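PDB 1TWI: diaminopimelate decarboxylase from Methanocaldococcus jannaschii, which catalyses the pyridoxal-5'-phosphate-dependent decarboxylation of meso-diaminopimelate to L-lysine, the last step of lysine biosynthesis. Local coordinates for residues Arg78-Val89 with Leu100-Asn111; Ile159-His168 with Ser219-Val228. All blocks are in the same frame, centred on the assembly; numbering follows the deposited sequence.

Both contacts lie in the pyridoxal-binding barrel, and they follow one another along the chain without nesting or crossing. Interaction 1 comes first: the chain runs down helix 74-82 into strand 86-89, passes through helix 92-100 and returns as strand 108-110 beside the strand it left, a short loop closed by parallel pairing. Interaction 2 opens further on. From the end of strand 153-160 the chain makes a longer excursion, through helices 169-177 and 188-198 and strand 202-208, before helix 219-237 packs against residues 159-168. The two centres are about 28 Å apart, yet both contacts reach the same parallel sheet; interaction 1 touches the cofactor directly, whereas interaction 2 joins an outer-layer helix to the loop after strand 153-160.

Interaction 1: residues Arg78-Val89 with Leu100-Asn111; sequences RLLAKLGCGADV and LSNVPSKKIVFN. With PLP (pyridoxal-5'-phosphate), chain E.
Ala87, Asp88 and Val89 pair in parallel with Ile108, Val109 and Phe110, the two strands of a beta-alpha-beta unit whose crossover is helix 92-100, in the TIM-type barrel of this decarboxylase family. Four backbone hydrogen bonds form the ladder, running from Ala87 N to Lys107 O (2.9 Å) up to Asn111 N and Val89 O.

Apolar contacts fill the side facing the crossover helix. Val89 CG2 lies against Ile108 CG2 (4.0 Å) and the Phe110 ring, and near the strand starts Val103 splits its methyls, CG1 over Gly86 and Ala87, CG2 on Ala81 CB.

Polar contacts join the helix end and the loops. Extended beyond CG, Lys107 brings NZ to the O (2.8 Å) of Gly84, the positive-phi glycine of the Schellman motif after helix 74-82. Arg78 NH1 makes a weak bond to Leu100 O, while its NE is hydrogen-bonded to the carbonyl O of Leu433 of the second subunit; a water joins Arg78 O to Ser101 O.

At the cofactor end, Asp88 OD2 forms a salt bridge with Lys69 and lies 3.3 Å from N1 of pyridoxal-5'-phosphate. Asn111 ND2, also bonded to Glu290, reaches Asp88 OD1 at 2.7 Å from above the carboxylate, the two planes 88° apart.

Interaction 2: residues Ile159-His168 with Ser219-Val228; sequences INPNVNPKTH and SPFIEETRKV
Glu223 lies at the centre of the close packing, its aliphatic part packed against both Val163 and His168. CG meets Val163 CG1 at 3.5 Å, and CB sits over one face of the imidazole, offset toward the rim, in a CH-pi contact 3.9 Å from the ring centroid. His168, the N-cap of helix 169-177, turns its ring edge to the start of helix 219-237, where NE2 and Ser219 OG share a 2.6 Å hydrogen bond. The Glu223 chain leaves with CG anti to the backbone N (chi1 178°) and then bends at chi2, bringing the carboxylate to the loop backbone. There OE2 takes two donors from opposite faces of its plane: Asn164 N at 2.7 Å and Lys227 NZ, a salt bridge one helical turn along. Such a grip probably holds the carboxylate's rotation.

The contact joins a helix of the TIM-type barrel's outer layer, 219-237, to the loop at the C-terminal end of strand 153-160. Where that loop leaves the strand, Pro161 CB rests on Lys227 CB at 3.5 Å, and Pro161 CG lies beside Val228 CG2; Leu175 of helix 169-177 also touches Pro161 and Val163.

Toward solvent the fit is looser. Lys227 NZ reaches Asn162 O only at 3.3 Å, and a water spans Asn162 N and Lys227 O. An Asx turn, Asn164 OD1 accepting from Lys166 N, starts the exposed segment Pro165-Thr167, which makes no substantial contact with the helix.

Interaction 1: residues Arg78-Val89 with Leu100-Asn111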
loop_
_atom_site.group_PDB
_atom_site.type_symbol
_atom_site.label_atom_id
_atom_site.label_comp_id
_atom_site.label_asym_id
_atom_site.label_seq_id
_atom_site.Cartn_x
_atom_site.Cartn_y
_atom_site.Cartn_z
ATOM N N ARG A 78 -22.830 6.971 -1.989
ATOM C CA ARG A 78 -24.274 7.217 -2.016
ATOM C C ARG A 78 -24.557 8.670 -1.662
ATOM O O ARG A 78 -25.475 9.267 -2.225
ATOM C CB ARG A 78 -25.053 6.241 -1.079
ATOM C CG ARG A 78 -25.123 4.844 -1.712
ATOM C CD ARG A 78 -25.971 3.818 -0.980
ATOM N NE ARG A 78 -27.394 4.109 -1.130
ATOM C CZ ARG A 78 -28.181 3.757 -2.151
ATOM N NH1 ARG A 78 -27.752 3.060 -3.211
ATOM N NH2 ARG A 78 -29.450 4.120 -2.092
ATOM N N LEU A 79 -23.772 9.224 -0.732
ATOM C CA LEU A 79 -23.937 10.641 -0.356
ATOM C C LEU A 79 -23.715 11.471 -1.607
ATOM O O LEU A 79 -24.561 12.311 -1.989
ATOM C CB LEU A 79 -22.883 11.036 0.693
ATOM C CG LEU A 79 -22.754 12.566 1.015
ATOM C CD1 LEU A 79 -24.121 13.207 1.537
ATOM C CD2 LEU A 79 -21.587 12.750 2.010
ATOM N N LEU A 80 -22.545 11.268 -2.249
ATOM C CA LEU A 80 -22.237 12.026 -3.446
ATOM C C LEU A 80 -23.295 11.842 -4.555
ATOM O O LEU A 80 -23.694 12.833 -5.176
ATOM C CB LEU A 80 -20.773 11.741 -3.925
ATOM C CG LEU A 80 -19.795 12.502 -3.012
ATOM C CD1 LEU A 80 -18.384 11.909 -3.122
ATOM C CD2 LEU A 80 -19.823 13.996 -3.417
ATOM N N ALA A 81 -23.812 10.618 -4.746
ATOM C CA ALA A 81 -24.848 10.402 -5.765
ATOM C C ALA A 81 -26.111 11.257 -5.417
ATOM O O ALA A 81 -26.718 11.898 -6.299
ATOM C CB ALA A 81 -25.281 8.897 -5.819
ATOM N N LYS A 82 -26.511 11.211 -4.160
ATOM C CA LYS A 82 -27.670 11.966 -3.737
ATOM C C LYS A 82 -27.494 13.473 -3.919
ATOM O O LYS A 82 -28.482 14.172 -4.102
ATOM C CB LYS A 82 -28.012 11.645 -2.283
ATOM C CG LYS A 82 -28.708 10.286 -2.146
ATOM C CD LYS A 82 -29.378 10.233 -0.790
ATOM C CE LYS A 82 -30.035 8.885 -0.460
ATOM N NZ LYS A 82 -31.197 8.548 -1.337
ATOM N N LEU A 83 -26.263 13.965 -3.897
ATOM C CA LEU A 83 -26.038 15.383 -4.146
ATOM C C LEU A 83 -26.139 15.763 -5.644
ATOM O O LEU A 83 -26.132 16.952 -5.979
ATOM C CB LEU A 83 -24.677 15.828 -3.595
ATOM C CG LEU A 83 -24.501 15.712 -2.081
ATOM C CD1 LEU A 83 -23.090 16.134 -1.671
ATOM C CD2 LEU A 83 -25.551 16.616 -1.390
ATOM N N GLY A 84 -26.264 14.774 -6.526
ATOM C CA GLY A 84 -26.348 15.033 -7.964
ATOM C C GLY A 84 -25.015 14.846 -8.692
ATOM O O GLY A 84 -24.853 15.120 -9.897
ATOM N N CYS A 85 -24.038 14.358 -7.945
ATOM C CA CYS A 85 -22.703 14.162 -8.490
ATOM C C CYS A 85 -22.588 12.940 -9.423
ATOM O O CYS A 85 -23.341 11.960 -9.263
ATOM C CB CYS A 85 -21.751 14.002 -7.294
ATOM S SG CYS A 85 -20.001 14.221 -7.685
ATOM N N GLY A 86 -21.689 13.017 -10.413
ATOM C CA GLY A 86 -21.437 11.879 -11.311
ATOM C C GLY A 86 -20.279 11.045 -10.765
ATOM O O GLY A 86 -19.886 11.218 -9.604
ATOM N N ALA A 87 -19.708 10.166 -11.601
ATOM C CA ALA A 87 -18.606 9.303 -11.172
ATOM C C ALA A 87 -17.588 9.039 -12.253
ATOM O O ALA A 87 -17.951 8.753 -13.385
ATOM C CB ALA A 87 -19.153 7.940 -10.706
ATOM N N ASP A 88 -16.322 9.147 -11.883
ATOM C CA ASP A 88 -15.186 8.779 -12.754
ATOM C C ASP A 88 -14.759 7.386 -12.162
ATOM O O ASP A 88 -14.222 7.338 -11.077
ATOM C CB ASP A 88 -14.055 9.810 -12.605
ATOM C CG ASP A 88 -12.683 9.191 -12.831
ATOM O OD1 ASP A 88 -12.577 8.133 -13.562
ATOM O OD2 ASP A 88 -11.701 9.705 -12.255
ATOM N N VAL A 89 -15.014 6.275 -12.860
ATOM C CA VAL A 89 -14.651 4.953 -12.345
ATOM C C VAL A 89 -13.491 4.410 -13.162
ATOM O O VAL A 89 -13.385 4.707 -14.356
ATOM C CB VAL A 89 -15.875 3.977 -12.409
ATOM C CG1 VAL A 89 -17.038 4.569 -11.501
ATOM C CG2 VAL A 89 -16.351 3.808 -13.920
ATOM N N LEU A 100 -24.533 0.642 -7.896
ATOM C CA LEU A 100 -25.241 0.349 -6.655
ATOM C C LEU A 100 -25.452 1.655 -5.842
ATOM O O LEU A 100 -26.265 1.704 -4.929
ATOM C CB LEU A 100 -24.487 -0.665 -5.783
ATOM C CG LEU A 100 -24.566 -2.104 -6.371
ATOM C CD1 LEU A 100 -23.990 -3.113 -5.320
ATOM C CD2 LEU A 100 -26.045 -2.459 -6.734
ATOM N N SER A 101 -24.750 2.720 -6.189
ATOM C CA SER A 101 -24.930 3.965 -5.412
ATOM C C SER A 101 -26.000 4.848 -6.068
ATOM O O SER A 101 -26.271 5.953 -5.599
ATOM C CB SER A 101 -23.612 4.735 -5.366
ATOM O OG SER A 101 -22.642 4.013 -4.612
ATOM N N ASN A 102 -26.549 4.354 -7.170
ATOM C CA ASN A 102 -27.568 5.034 -7.936
ATOM C C ASN A 102 -27.121 6.264 -8.735
ATOM O O ASN A 102 -27.937 7.183 -8.976
ATOM C CB ASN A 102 -28.744 5.433 -7.019
ATOM C CG ASN A 102 -30.078 5.284 -7.704
ATOM O OD1 ASN A 102 -30.290 4.335 -8.467
ATOM N ND2 ASN A 102 -31.006 6.197 -7.414
ATOM N N VAL A 103 -25.843 6.315 -9.090
ATOM C CA VAL A 103 -25.331 7.397 -9.945
ATOM C C VAL A 103 -25.931 7.135 -11.339
ATOM O O VAL A 103 -25.840 6.036 -11.868
ATOM C CB VAL A 103 -23.781 7.340 -10.115
ATOM C CG1 VAL A 103 -23.316 8.467 -11.040
ATOM C CG2 VAL A 103 -23.090 7.484 -8.744
ATOM N N PRO A 104 -26.607 8.124 -11.925
ATOM C CA PRO A 104 -27.207 7.989 -13.268
ATOM C C PRO A 104 -26.107 7.575 -14.307
ATOM O O PRO A 104 -24.981 8.114 -14.312
ATOM C CB PRO A 104 -27.708 9.409 -13.559
ATOM C CG PRO A 104 -27.917 10.048 -12.201
ATOM C CD PRO A 104 -26.869 9.438 -11.313
ATOM N N SER A 105 -26.418 6.641 -15.184
ATOM C CA SER A 105 -25.459 6.203 -16.158
ATOM C C SER A 105 -24.911 7.323 -17.045
ATOM O O SER A 105 -23.761 7.295 -17.421
ATOM C CB SER A 105 -26.099 5.109 -17.021
ATOM O OG SER A 105 -26.006 3.907 -16.275
ATOM N N LYS A 106 -25.712 8.329 -17.353
ATOM C CA LYS A 106 -25.202 9.396 -18.184
ATOM C C LYS A 106 -24.247 10.297 -17.438
ATOM O O LYS A 106 -23.805 11.271 -18.022
ATOM C CB LYS A 106 -26.335 10.253 -18.772
ATOM C CG LYS A 106 -26.946 9.697 -20.047
ATOM C CD LYS A 106 -25.907 9.056 -21.030
ATOM C CE LYS A 106 -25.896 7.541 -20.827
ATOM N NZ LYS A 106 -24.975 6.900 -21.776
ATOM N N LYS A 107 -23.994 10.038 -16.151
ATOM C CA LYS A 107 -23.007 10.836 -15.416
ATOM C C LYS A 107 -21.834 9.931 -15.022
ATOM O O LYS A 107 -21.111 10.227 -14.091
ATOM C CB LYS A 107 -23.604 11.452 -14.136
ATOM C CG LYS A 107 -24.680 12.508 -14.420
ATOM C CD LYS A 107 -25.250 13.093 -13.085
ATOM C CE LYS A 107 -26.166 14.336 -13.330
ATOM N NZ LYS A 107 -26.682 14.879 -12.026
ATOM N N ILE A 108 -21.680 8.815 -15.715
ATOM C CA ILE A 108 -20.565 7.916 -15.406
ATOM C C ILE A 108 -19.578 7.856 -16.574
ATOM O O ILE A 108 -20.002 7.574 -17.710
ATOM C CB ILE A 108 -21.088 6.480 -15.098
ATOM C CG1 ILE A 108 -21.931 6.505 -13.799
ATOM C CG2 ILE A 108 -19.891 5.515 -14.830
ATOM C CD1 ILE A 108 -22.602 5.123 -13.445
ATOM N N VAL A 109 -18.288 8.123 -16.301
ATOM C CA VAL A 109 -17.257 7.981 -17.350
ATOM C C VAL A 109 -16.284 6.933 -16.812
ATOM O O VAL A 109 -16.033 6.835 -15.603
ATOM C CB VAL A 109 -16.483 9.322 -17.694
ATOM C CG1 VAL A 109 -17.495 10.308 -18.439
ATOM C CG2 VAL A 109 -15.930 9.987 -16.429
ATOM N N PHE A 110 -15.760 6.138 -17.728
ATOM C CA PHE A 110 -14.864 5.016 -17.368
ATOM C C PHE A 110 -13.436 5.263 -17.901
ATOM O O PHE A 110 -13.221 5.322 -19.109
ATOM C CB PHE A 110 -15.470 3.725 -17.998
ATOM C CG PHE A 110 -14.957 2.425 -17.400
ATOM C CD1 PHE A 110 -13.709 2.358 -16.782
ATOM C CD2 PHE A 110 -15.717 1.252 -17.530
ATOM C CE1 PHE A 110 -13.183 1.136 -16.297
ATOM C CE2 PHE A 110 -15.233 0.030 -17.053
ATOM C CZ PHE A 110 -13.942 -0.039 -16.430
ATOM N N ASN A 111 -12.485 5.479 -17.001
ATOM C CA ASN A 111 -11.063 5.687 -17.348
ATOM C C ASN A 111 -10.296 4.411 -17.091
ATOM O O ASN A 111 -10.755 3.548 -16.339
ATOM C CB ASN A 111 -10.436 6.759 -16.415
ATOM C CG ASN A 111 -10.792 8.142 -16.833
ATOM O OD1 ASN A 111 -10.477 8.521 -17.938
ATOM N ND2 ASN A 111 -11.475 8.912 -15.952
HETATM N N1 PLP E . -9.124 11.520 -13.284
HETATM C C2 PLP E . -8.146 10.577 -13.544
HETATM C C2A PLP E . -8.087 10.024 -14.989
HETATM C C3 PLP E . -7.326 10.189 -12.488
HETATM O O3 PLP E . -6.378 9.261 -12.778
HETATM C C4 PLP E . -7.407 10.718 -11.226
HETATM C C4A PLP E . -6.429 10.209 -10.114
HETATM O O4A PLP E . -5.832 9.208 -10.355
HETATM C C5 PLP E . -8.401 11.684 -10.952
HETATM C C6 PLP E . -9.219 12.061 -12.005
HETATM C C5A PLP E . -8.644 12.386 -9.623
HETATM O O4P PLP E . -7.470 13.106 -9.164
HETATM P P PLP E . -7.516 14.022 -7.871
HETATM O O1P PLP E . -6.136 14.526 -7.761
HETATM O O2P PLP E . -7.874 13.100 -6.739
HETATM O O3P PLP E . -8.494 15.085 -8.093
HETATM O O HOH W 1 -27.457 7.213 -3.304
#

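Interaction 2: residues Ile159-His168 with Ser219-Val228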
loop_
_atom_site.group_PDB
_atom_site.type_symbol
_atom_site.label_atom_id
_atom_site.label_comp_id
_atom_site.label_asym_id
_atom_site.label_seq_id
_atom_site.Cartn_x
_atom_site.Cartn_y
_atom_site.Cartn_z
ATOM N N ILE A 159 -6.550 12.127 -24.302
ATOM C CA ILE A 159 -5.428 12.614 -25.099
ATOM C C ILE A 159 -4.335 13.224 -24.233
ATOM O O ILE A 159 -4.610 13.707 -23.124
ATOM C CB ILE A 159 -5.898 13.731 -26.067
ATOM C CG1 ILE A 159 -6.508 14.917 -25.249
ATOM C CG2 ILE A 159 -7.112 13.268 -26.919
ATOM C CD1 ILE A 159 -7.007 16.133 -26.163
ATOM N N ASN A 160 -3.111 13.249 -24.767
ATOM C CA ASN A 160 -1.960 13.868 -24.094
ATOM C C ASN A 160 -1.641 15.061 -25.003
ATOM O O ASN A 160 -0.954 14.907 -25.992
ATOM C CB ASN A 160 -0.827 12.880 -24.081
ATOM C CG ASN A 160 -1.214 11.633 -23.344
ATOM O OD1 ASN A 160 -2.065 11.700 -22.456
ATOM N ND2 ASN A 160 -0.597 10.511 -23.668
ATOM N N PRO A 161 -2.190 16.229 -24.682
ATOM C CA PRO A 161 -2.030 17.484 -25.437
ATOM C C PRO A 161 -0.611 17.964 -25.457
ATOM O O PRO A 161 0.220 17.547 -24.636
ATOM C CB PRO A 161 -3.010 18.442 -24.755
ATOM C CG PRO A 161 -3.008 17.981 -23.332
ATOM C CD PRO A 161 -2.796 16.461 -23.361
ATOM N N ASN A 162 -0.345 18.855 -26.407
ATOM C CA ASN A 162 0.984 19.333 -26.608
ATOM C C ASN A 162 1.327 20.507 -25.646
ATOM O O ASN A 162 1.519 21.633 -26.088
ATOM C CB ASN A 162 1.085 19.748 -28.081
ATOM C CG ASN A 162 2.521 19.859 -28.553
ATOM O OD1 ASN A 162 2.798 20.470 -29.593
ATOM N ND2 ASN A 162 3.443 19.260 -27.797
ATOM N N VAL A 163 1.370 20.212 -24.346
ATOM C CA VAL A 163 1.686 21.185 -23.299
ATOM C C VAL A 163 3.074 21.805 -23.521
ATOM O O VAL A 163 4.015 21.094 -23.855
ATOM C CB VAL A 163 1.686 20.500 -21.947
ATOM C CG1 VAL A 163 2.265 21.411 -20.912
ATOM C CG2 VAL A 163 0.245 20.088 -21.593
ATOM N N ASN A 164 3.203 23.113 -23.340
ATOM C CA ASN A 164 4.502 23.765 -23.536
ATOM C C ASN A 164 5.540 23.207 -22.534
ATOM O O ASN A 164 5.460 23.488 -21.338
ATOM C CB ASN A 164 4.384 25.266 -23.292
ATOM C CG ASN A 164 5.632 26.019 -23.720
ATOM O OD1 ASN A 164 6.756 25.473 -23.667
ATOM N ND2 ASN A 164 5.451 27.290 -24.152
ATOM N N PRO A 165 6.547 22.471 -23.016
ATOM C CA PRO A 165 7.586 21.890 -22.160
ATOM C C PRO A 165 8.516 22.940 -21.514
ATOM O O PRO A 165 9.197 22.657 -20.516
ATOM C CB PRO A 165 8.334 20.959 -23.118
ATOM C CG PRO A 165 8.257 21.681 -24.353
ATOM C CD PRO A 165 6.848 22.223 -24.433
ATOM N N LYS A 166 8.526 24.153 -22.067
ATOM C CA LYS A 166 9.379 25.199 -21.519
ATOM C C LYS A 166 8.693 25.774 -20.277
ATOM O O LYS A 166 9.323 26.015 -19.256
ATOM C CB LYS A 166 9.599 26.312 -22.566
ATOM C CG LYS A 166 9.954 25.822 -23.999
ATOM C CD LYS A 166 11.355 25.208 -24.110
ATOM C CE LYS A 166 11.589 24.454 -25.479
ATOM N NZ LYS A 166 10.694 23.206 -25.680
ATOM N N THR A 167 7.390 25.985 -20.388
ATOM C CA THR A 167 6.614 26.554 -19.300
ATOM C C THR A 167 6.114 25.502 -18.284
ATOM O O THR A 167 5.971 25.796 -17.084
ATOM C CB THR A 167 5.435 27.348 -19.893
ATOM O OG1 THR A 167 4.737 26.519 -20.823
ATOM C CG2 THR A 167 5.964 28.611 -20.671
ATOM N N HIS A 168 5.873 24.269 -18.748
ATOM C CA HIS A 168 5.406 23.226 -17.820
ATOM C C HIS A 168 6.161 21.918 -18.072
ATOM O O HIS A 168 5.568 20.923 -18.515
ATOM C CB HIS A 168 3.902 22.982 -18.011
ATOM C CG HIS A 168 3.062 24.176 -17.677
ATOM N ND1 HIS A 168 2.880 25.224 -18.558
ATOM C CD2 HIS A 168 2.403 24.512 -16.543
ATOM C CE1 HIS A 168 2.139 26.156 -17.981
ATOM N NE2 HIS A 168 1.838 25.750 -16.756
ATOM N N SER A 219 -1.743 27.431 -13.144
ATOM C CA SER A 219 -1.060 27.468 -14.439
ATOM C C SER A 219 -1.142 26.171 -15.293
ATOM O O SER A 219 -1.488 26.228 -16.495
ATOM C CB SER A 219 0.412 27.857 -14.172
ATOM O OG SER A 219 1.195 27.867 -15.346
ATOM N N PRO A 220 -0.817 25.002 -14.703
ATOM C CA PRO A 220 -0.874 23.731 -15.460
ATOM C C PRO A 220 -2.289 23.500 -16.051
ATOM O O PRO A 220 -2.465 22.985 -17.180
ATOM C CB PRO A 220 -0.538 22.670 -14.415
ATOM C CG PRO A 220 0.149 23.413 -13.324
ATOM C CD PRO A 220 -0.481 24.773 -13.294
ATOM N N PHE A 221 -3.302 23.891 -15.283
ATOM C CA PHE A 221 -4.677 23.739 -15.748
ATOM C C PHE A 221 -4.996 24.650 -16.924
ATOM O O PHE A 221 -5.683 24.240 -17.871
ATOM C CB PHE A 221 -5.680 23.995 -14.618
ATOM C CG PHE A 221 -5.588 22.981 -13.522
ATOM C CD1 PHE A 221 -5.958 21.660 -13.754
ATOM C CD2 PHE A 221 -5.068 23.325 -12.303
ATOM C CE1 PHE A 221 -5.797 20.698 -12.789
ATOM C CE2 PHE A 221 -4.891 22.358 -11.289
ATOM C CZ PHE A 221 -5.256 21.052 -11.527
ATOM N N ILE A 222 -4.551 25.898 -16.859
ATOM C CA ILE A 222 -4.774 26.803 -17.988
ATOM C C ILE A 222 -4.085 26.181 -19.242
ATOM O O ILE A 222 -4.685 26.100 -20.306
ATOM C CB ILE A 222 -4.106 28.219 -17.717
ATOM C CG1 ILE A 222 -4.815 28.941 -16.576
ATOM C CG2 ILE A 222 -4.197 29.091 -18.962
ATOM C CD1 ILE A 222 -4.013 30.135 -15.967
ATOM N N GLU A 223 -2.840 25.736 -19.111
ATOM C CA GLU A 223 -2.120 25.180 -20.265
ATOM C C GLU A 223 -2.811 23.903 -20.789
ATOM O O GLU A 223 -2.904 23.692 -21.993
ATOM C CB GLU A 223 -0.656 24.890 -19.881
ATOM C CG GLU A 223 0.189 24.263 -21.007
ATOM C CD GLU A 223 0.474 25.226 -22.161
ATOM O OE1 GLU A 223 0.194 26.460 -22.048
ATOM O OE2 GLU A 223 0.998 24.729 -23.187
ATOM N N GLU A 224 -3.257 23.046 -19.877
ATOM C CA GLU A 224 -4.024 21.856 -20.286
ATOM C C GLU A 224 -5.261 22.318 -21.066
ATOM O O GLU A 224 -5.576 21.803 -22.147
ATOM C CB GLU A 224 -4.524 21.066 -19.036
ATOM C CG GLU A 224 -5.604 19.974 -19.383
ATOM C CD GLU A 224 -6.363 19.428 -18.167
ATOM O OE1 GLU A 224 -6.280 20.034 -17.043
ATOM O OE2 GLU A 224 -7.085 18.414 -18.326
ATOM N N THR A 225 -5.966 23.320 -20.547
ATOM C CA THR A 225 -7.205 23.719 -21.228
ATOM C C THR A 225 -6.942 24.281 -22.626
ATOM O O THR A 225 -7.657 23.938 -23.599
ATOM C CB THR A 225 -8.001 24.749 -20.372
ATOM O OG1 THR A 225 -8.289 24.176 -19.083
ATOM C CG2 THR A 225 -9.303 25.057 -21.006
ATOM N N ARG A 226 -5.891 25.103 -22.728
ATOM C CA ARG A 226 -5.558 25.656 -24.021
ATOM C C ARG A 226 -5.212 24.522 -25.013
ATOM O O ARG A 226 -5.676 24.518 -26.135
ATOM C CB ARG A 226 -4.332 26.547 -23.923
ATOM C CG ARG A 226 -4.515 27.839 -23.065
ATOM C CD ARG A 226 -3.212 28.656 -23.092
ATOM N NE ARG A 226 -3.341 29.951 -22.423
ATOM C CZ ARG A 226 -2.340 30.824 -22.275
ATOM N NH1 ARG A 226 -1.116 30.515 -22.755
ATOM N NH2 ARG A 226 -2.585 32.028 -21.709
ATOM N N LYS A 227 -4.378 23.582 -24.592
ATOM C CA LYS A 227 -3.940 22.561 -25.556
ATOM C C LYS A 227 -5.002 21.522 -25.924
ATOM O O LYS A 227 -4.999 20.975 -27.052
ATOM C CB LYS A 227 -2.639 21.955 -25.055
ATOM C CG LYS A 227 -1.541 23.050 -24.880
ATOM C CD LYS A 227 -1.187 23.596 -26.260
ATOM C CE LYS A 227 -0.448 24.970 -26.186
ATOM N NZ LYS A 227 0.940 24.820 -25.818
ATOM N N VAL A 228 -5.923 21.277 -24.985
ATOM C CA VAL A 228 -7.032 20.379 -25.251
ATOM C C VAL A 228 -7.963 21.096 -26.240
ATOM O O VAL A 228 -8.377 20.523 -27.256
ATOM C CB VAL A 228 -7.815 20.007 -23.956
ATOM C CG1 VAL A 228 -9.150 19.288 -24.340
ATOM C CG2 VAL A 228 -6.946 19.070 -23.079
HETATM O O HOH W 2 -2.795 19.799 -28.156
#